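Local coordinates for protein NALP (Neisseria meningitidis, PDB 1UYN) that forms, as the translocator domain of an autotransporter protease, a hydrophilic outer-membrane pore through which the passenger domain passes to the bacterial cell surface, at residues V45-Q50 and Q70-A75. Residues are numbered along the deposited sequence; the frame is centred on the assembly and turned at random.
With CXE (pentaethylene glycol monodecyl ether), chain B.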
loop_
_atom_site.group_PDB
_atom_site.type_symbol
_atom_site.label_atom_id
_atom_site.label_comp_id
_atom_site.label_asym_id
_atom_site.label_seq_id
_atom_site.Cartn_x
_atom_site.Cartn_y
_atom_site.Cartn_z
ATOM N N VAL A 45 3.748 -10.245 -17.314
ATOM C CA VAL A 45 2.954 -9.027 -17.301
ATOM C C VAL A 45 1.714 -9.273 -16.408
ATOM O O VAL A 45 1.083 -10.302 -16.502
ATOM C CB VAL A 45 2.599 -8.531 -18.706
ATOM C CG1 VAL A 45 1.924 -9.609 -19.494
ATOM C CG2 VAL A 45 1.676 -7.371 -18.615
ATOM N N ILE A 46 1.388 -8.319 -15.540
ATOM C CA ILE A 46 0.454 -8.543 -14.434
ATOM C C ILE A 46 -0.588 -7.428 -14.304
ATOM O O ILE A 46 -0.236 -6.264 -14.220
ATOM C CB ILE A 46 1.230 -8.671 -13.112
ATOM C CG1 ILE A 46 2.536 -9.491 -13.288
ATOM C CG2 ILE A 46 0.359 -9.348 -12.054
ATOM C CD1 ILE A 46 3.792 -8.711 -12.789
ATOM N N ALA A 47 -1.861 -7.788 -14.292
ATOM C CA ALA A 47 -2.951 -6.835 -14.040
ATOM C C ALA A 47 -3.685 -7.231 -12.760
ATOM O O ALA A 47 -4.062 -8.393 -12.603
ATOM C CB ALA A 47 -3.933 -6.841 -15.206
ATOM N N GLN A 48 -3.922 -6.266 -11.880
ATOM C CA GLN A 48 -4.379 -6.517 -10.508
ATOM C C GLN A 48 -5.405 -5.461 -10.069
ATOM O O GLN A 48 -5.291 -4.277 -10.402
ATOM C CB GLN A 48 -3.182 -6.451 -9.535
ATOM C CG GLN A 48 -2.835 -7.713 -8.814
ATOM C CD GLN A 48 -1.351 -7.834 -8.445
ATOM O OE1 GLN A 48 -0.921 -7.345 -7.410
ATOM N NE2 GLN A 48 -0.581 -8.492 -9.286
ATOM N N THR A 49 -6.401 -5.917 -9.312
ATOM C CA THR A 49 -7.210 -5.054 -8.448
ATOM C C THR A 49 -7.009 -5.323 -6.952
ATOM O O THR A 49 -7.249 -6.429 -6.477
ATOM C CB THR A 49 -8.671 -5.268 -8.772
ATOM O OG1 THR A 49 -8.864 -4.980 -10.149
ATOM C CG2 THR A 49 -9.550 -4.239 -8.047
ATOM N N GLN A 50 -6.604 -4.302 -6.208
ATOM C CA GLN A 50 -6.539 -4.403 -4.750
ATOM C C GLN A 50 -7.693 -3.587 -4.175
ATOM O O GLN A 50 -7.779 -2.431 -4.478
ATOM C CB GLN A 50 -5.181 -3.906 -4.256
ATOM C CG GLN A 50 -5.091 -3.590 -2.763
ATOM C CD GLN A 50 -3.752 -2.888 -2.383
ATOM O OE1 GLN A 50 -3.754 -1.782 -1.804
ATOM N NE2 GLN A 50 -2.624 -3.539 -2.695
ATOM N N GLN A 70 -6.270 -0.174 -9.345
ATOM C CA GLN A 70 -5.893 -1.017 -10.495
ATOM C C GLN A 70 -4.432 -0.804 -10.803
ATOM O O GLN A 70 -3.951 0.323 -10.795
ATOM C CB GLN A 70 -6.707 -0.736 -11.737
ATOM C CG GLN A 70 -8.196 -0.413 -11.491
ATOM C CD GLN A 70 -8.893 -1.423 -10.636
ATOM O OE1 GLN A 70 -9.043 -2.575 -11.038
ATOM N NE2 GLN A 70 -9.324 -1.005 -9.455
ATOM N N THR A 71 -3.725 -1.901 -11.023
ATOM C CA THR A 71 -2.320 -1.848 -11.363
ATOM C C THR A 71 -2.062 -2.724 -12.553
ATOM O O THR A 71 -2.619 -3.813 -12.655
ATOM C CB THR A 71 -1.456 -2.332 -10.169
ATOM O OG1 THR A 71 -1.894 -3.638 -9.745
ATOM C CG2 THR A 71 -1.676 -1.426 -8.954
ATOM N N VAL A 72 -1.215 -2.245 -13.444
ATOM C CA VAL A 72 -0.596 -3.074 -14.458
ATOM C C VAL A 72 0.899 -3.020 -14.204
ATOM O O VAL A 72 1.412 -2.003 -13.768
ATOM C CB VAL A 72 -0.940 -2.610 -15.844
ATOM C CG1 VAL A 72 -0.160 -3.376 -16.877
ATOM C CG2 VAL A 72 -2.397 -2.818 -16.106
ATOM N N GLY A 73 1.592 -4.130 -14.465
ATOM C CA GLY A 73 2.983 -4.269 -14.056
ATOM C C GLY A 73 3.731 -5.338 -14.832
ATOM O O GLY A 73 3.147 -6.220 -15.392
ATOM N N ILE A 74 5.037 -5.207 -14.928
ATOM C CA ILE A 74 5.841 -6.294 -15.395
ATOM C C ILE A 74 6.859 -6.664 -14.370
ATOM O O ILE A 74 7.250 -5.834 -13.560
ATOM C CB ILE A 74 6.532 -5.980 -16.727
ATOM C CG1 ILE A 74 7.488 -4.811 -16.559
ATOM C CG2 ILE A 74 5.473 -5.740 -17.816
ATOM C CD1 ILE A 74 7.979 -4.293 -17.837
ATOM N N ALA A 75 7.262 -7.934 -14.420
ATOM C CA ALA A 75 8.426 -8.406 -13.686
ATOM C C ALA A 75 9.247 -9.352 -14.526
ATOM O O ALA A 75 8.714 -10.037 -15.348
ATOM C CB ALA A 75 7.993 -9.079 -12.396
HETATM C C1 CXE B . -9.388 3.110 -10.558
HETATM C C2 CXE B . -9.551 3.081 -12.069
HETATM C C3 CXE B . -8.221 2.980 -12.821
HETATM C C4 CXE B . -8.358 2.274 -14.173
HETATM C C5 CXE B . -7.047 2.311 -14.959
HETATM C C6 CXE B . -6.209 1.019 -14.950
HETATM C C7 CXE B . -4.744 1.230 -14.501
HETATM C C8 CXE B . -3.716 0.721 -15.519
HETATM C C9 CXE B . -2.404 1.525 -15.650
HETATM C C10 CXE B . -2.047 1.801 -17.127
HETATM O O11 CXE B . -0.664 1.638 -17.465
HETATM C C12 CXE B . -0.327 0.277 -17.729
HETATM C C13 CXE B . 1.163 0.070 -18.022
HETATM O O14 CXE B . 2.048 -0.128 -16.873
HETATM C C15 CXE B . 3.242 -0.883 -17.218
HETATM C C16 CXE B . 4.456 -0.679 -16.300
HETATM O O17 CXE B . 5.539 0.000 -16.949
HETATM C C18 CXE B . 6.523 -0.839 -17.564
HETATM C C19 CXE B . 7.668 0.008 -18.127
HETATM O O20 CXE B . 8.630 -0.791 -18.847
HETATM C C21 CXE B . 9.883 -0.115 -19.025
HETATM C C22 CXE B . 10.562 -0.450 -20.350
HETATM O O23 CXE B . 11.618 -1.387 -20.137
HETATM C C24 CXE B . 12.960 -0.947 -20.386
HETATM C C25 CXE B . 13.983 -2.067 -20.138
HETATM O O26 CXE B . 14.626 -1.907 -18.876
HETATM O O HOH W 1 -3.608 -3.340 -7.601
#
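Val45 and Ile74 meet on the outer, lipid-facing side of the barrel, where CB of Val45 lies 4.1 Å from CG2 of Ile74; at the next non-hydrogen-bonded pair, two residues along, CB of Ala47 touches CG2 of Val72 more loosely. Detergent continues this face: the decyl chain of pentaethylene glycol monodecyl ether passes CB and CG of Gln70 and reaches Val72 CG2 with C8, and the glycol part continues over Val72 and Ile74, its C12 3.5 Å from CB of Val72. The opposite, lumenal face carries Ile46, whose CG1 stands beside the backbone N, with chi2 (126°) carrying CD1 across the carbonyl O of Gly73 to CB of Ala75, 4.2 Å away. Between the faces, Ile46 and Gly73 form one hydrogen-bonded pair, in which the return bond from Gly73 N is weak, and Gln48 and Thr71 form the next, with Gln48 N to Thr71 O and Thr71 N to Gln48 O both 2.9 Å. Val72 and Gln70 add CA-H...O contacts to the carbonyls of Ile46 and Gln48. Inside the barrel, a water joins OG1 of Thr71, at 2.8 Å, weakly to Gln48 O, while Gln48 also touches Ala31 of the helix 12-34 that threads the pore. The polar edge lies on the outer face: Thr49 and Gln70 run side by side, and a bend at chi2 (-52°) brings the Gln70 amide alongside Thr49, whose OG1 donates to OE1 at 2.6 Å. The first hairpin of the twelve-stranded translocator thus follows the transmembrane barrel principle: main-chain polarity is spent between strands, Val45, Ala47, Val72 and Ile74 turn outward, Ile46 mixes with polar Gln48 and Thr71 inside, and an outward hydroxyl pairs with a neighbouring amide.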